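Long-range contact in Red carotenoid protein (RCP) (Nostoc sp., PDB 5FCY), which binds a carotenoid within an all-helical fold and probably serves in cyanobacterial photoprotection: residues Tyr14-Trp18 and Leu145-Tyr149. Numbering follows the deposited sequence.
Sequences YVQSW and LFRDY
The indole of W18 and the phenol ring of Y149 lie face to face, nearly parallel: the six-membered ring of W18 and the Y149 ring have centroids 3.7 Å apart and planes 13° from each other. The junction of the indole, at CD2, sits over the middle of the Y149 ring, whereas on the indole face the phenol carbon CE2 lies toward the rim. W18 CG anti to the backbone N (chi1 -159°) carries the indole toward helix 139-150, and the two side chains cross at about a right angle. The indole edge meets other residues of helix 139-150: CZ3 of W18 is 4.1 Å from CD1 of F146, edge against edge, and L145 CG lies near the indole plane. NE1 of W18 and OH of Y149 come within 3.2 Å at an angle too poor for a hydrogen bond; the hydroxyl bonds instead to Q26 OE1, and the indole N-H makes a weak bond to Q26 O, so Q26 meets the phenol through its side chain and the indole through its backbone.

Helices 9-19 and 139-150, near opposite ends of the chain, thus pack together in the all-helical fold of the orange carotenoid protein N-terminal family, their local axes 9.9 Å apart at 47°. The rings of F30, on helix 23-35, and Y149 meet edge-to-face, and F30 also meets W18. The F146 side chain touches the bound beta-carotene, which puts W18 one layer behind the pigment pocket.

Beside the stack, CD1 of L145 lies between V15 CG2, at 3.4 Å, and Y14 CB, at 3.7 Å, while CD2 approaches the Y14 ring obliquely. The phenol of Y14 leads away from this contact toward L130 and I134 of helix 125-136.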
loop_
_atom_site.group_PDB
_atom_site.type_symbol
_atom_site.label_atom_id
_atom_site.label_comp_id
_atom_site.label_asym_id
_atom_site.label_seq_id
_atom_site.Cartn_x
_atom_site.Cartn_y
_atom_site.Cartn_z
ATOM N N TYR A 14 -3.446 10.584 10.419
ATOM C CA TYR A 14 -2.416 9.941 9.607
ATOM C C TYR A 14 -2.987 9.499 8.265
ATOM O O TYR A 14 -2.383 9.733 7.212
ATOM C CB TYR A 14 -1.825 8.742 10.349
ATOM C CG TYR A 14 -0.926 9.102 11.507
ATOM C CD1 TYR A 14 0.334 9.640 11.294
ATOM C CD2 TYR A 14 -1.331 8.882 12.816
ATOM C CE1 TYR A 14 1.161 9.963 12.353
ATOM C CE2 TYR A 14 -0.514 9.201 13.878
ATOM C CZ TYR A 14 0.732 9.740 13.643
ATOM O OH TYR A 14 1.546 10.057 14.705
ATOM N N VAL A 15 -4.154 8.854 8.287
ATOM C CA VAL A 15 -4.776 8.388 7.051
ATOM C C VAL A 15 -5.061 9.565 6.127
ATOM O O VAL A 15 -4.772 9.519 4.925
ATOM C CB VAL A 15 -6.057 7.593 7.363
ATOM C CG1 VAL A 15 -6.774 7.188 6.082
ATOM C CG2 VAL A 15 -5.726 6.361 8.183
ATOM N N GLN A 16 -5.639 10.637 6.674
ATOM C CA GLN A 16 -5.943 11.805 5.855
ATOM C C GLN A 16 -4.671 12.472 5.348
ATOM O O GLN A 16 -4.600 12.881 4.185
ATOM C CB GLN A 16 -6.797 12.799 6.643
ATOM C CG GLN A 16 -8.293 12.613 6.443
ATOM C CD GLN A 16 -9.119 13.657 7.172
ATOM O OE1 GLN A 16 -9.555 14.646 6.579
ATOM N NE2 GLN A 16 -9.345 13.438 8.463
ATOM N N SER A 17 -3.654 12.593 6.203
ATOM C CA SER A 17 -2.380 13.137 5.746
ATOM C C SER A 17 -1.758 12.240 4.686
ATOM O O SER A 17 -1.188 12.727 3.702
ATOM C CB SER A 17 -1.428 13.311 6.926
ATOM O OG SER A 17 -1.916 14.278 7.839
ATOM N N TRP A 18 -1.862 10.922 4.869
ATOM C CA TRP A 18 -1.334 9.985 3.885
ATOM C C TRP A 18 -2.058 10.131 2.553
ATOM O O TRP A 18 -1.445 10.008 1.486
ATOM C CB TRP A 18 -1.462 8.559 4.424
ATOM C CG TRP A 18 -0.545 7.548 3.793
ATOM C CD1 TRP A 18 0.054 7.622 2.569
ATOM C CD2 TRP A 18 -0.124 6.306 4.370
ATOM N NE1 TRP A 18 0.820 6.502 2.350
ATOM C CE2 TRP A 18 0.726 5.679 3.441
ATOM C CE3 TRP A 18 -0.386 5.665 5.584
ATOM C CZ2 TRP A 18 1.316 4.444 3.688
ATOM C CZ3 TRP A 18 0.198 4.439 5.826
ATOM C CH2 TRP A 18 1.039 3.842 4.884
ATOM N N LEU A 145 -3.938 1.538 11.535
ATOM C CA LEU A 145 -3.677 2.578 10.547
ATOM C C LEU A 145 -3.629 1.993 9.139
ATOM O O LEU A 145 -4.298 2.489 8.225
ATOM C CB LEU A 145 -2.367 3.293 10.886
ATOM C CG LEU A 145 -1.772 4.217 9.821
ATOM C CD1 LEU A 145 -2.746 5.319 9.445
ATOM C CD2 LEU A 145 -0.461 4.807 10.314
ATOM N N PHE A 146 -2.845 0.928 8.953
ATOM C CA PHE A 146 -2.670 0.357 7.621
ATOM C C PHE A 146 -3.985 -0.180 7.071
ATOM O O PHE A 146 -4.300 0.021 5.892
ATOM C CB PHE A 146 -1.619 -0.753 7.661
ATOM C CG PHE A 146 -0.287 -0.314 8.211
ATOM C CD1 PHE A 146 0.167 0.980 8.022
ATOM C CD2 PHE A 146 0.508 -1.199 8.921
ATOM C CE1 PHE A 146 1.387 1.382 8.528
ATOM C CE2 PHE A 146 1.730 -0.802 9.427
ATOM C CZ PHE A 146 2.168 0.489 9.232
ATOM N N ARG A 147 -4.764 -0.868 7.909
ATOM C CA ARG A 147 -6.044 -1.401 7.457
ATOM C C ARG A 147 -6.959 -0.291 6.959
ATOM O O ARG A 147 -7.605 -0.432 5.915
ATOM C CB ARG A 147 -6.715 -2.181 8.586
ATOM C CG ARG A 147 -6.010 -3.481 8.940
ATOM C CD ARG A 147 -6.701 -4.216 10.081
ATOM N NE ARG A 147 -8.108 -4.488 9.787
ATOM C CZ ARG A 147 -9.129 -3.719 10.165
ATOM N NH1 ARG A 147 -8.922 -2.610 10.867
ATOM N NH2 ARG A 147 -10.370 -4.062 9.839
ATOM N N ASP A 148 -7.029 0.824 7.691
ATOM C CA ASP A 148 -7.896 1.922 7.276
ATOM C C ASP A 148 -7.353 2.634 6.046
ATOM O O ASP A 148 -8.129 3.182 5.256
ATOM C CB ASP A 148 -8.072 2.919 8.422
ATOM C CG ASP A 148 -8.631 2.277 9.676
ATOM O OD1 ASP A 148 -9.377 1.280 9.561
ATOM O OD2 ASP A 148 -8.324 2.773 10.779
ATOM N N TYR A 149 -6.031 2.641 5.865
ATOM C CA TYR A 149 -5.442 3.304 4.706
ATOM C C TYR A 149 -5.735 2.534 3.422
ATOM O O TYR A 149 -6.126 3.126 2.409
ATOM C CB TYR A 149 -3.935 3.474 4.917
ATOM C CG TYR A 149 -3.178 3.893 3.680
ATOM C CD1 TYR A 149 -3.505 5.058 3.000
ATOM C CD2 TYR A 149 -2.126 3.129 3.197
ATOM C CE1 TYR A 149 -2.814 5.442 1.871
ATOM C CE2 TYR A 149 -1.430 3.505 2.070
ATOM C CZ TYR A 149 -1.778 4.664 1.411
ATOM O OH TYR A 149 -1.090 5.049 0.286
#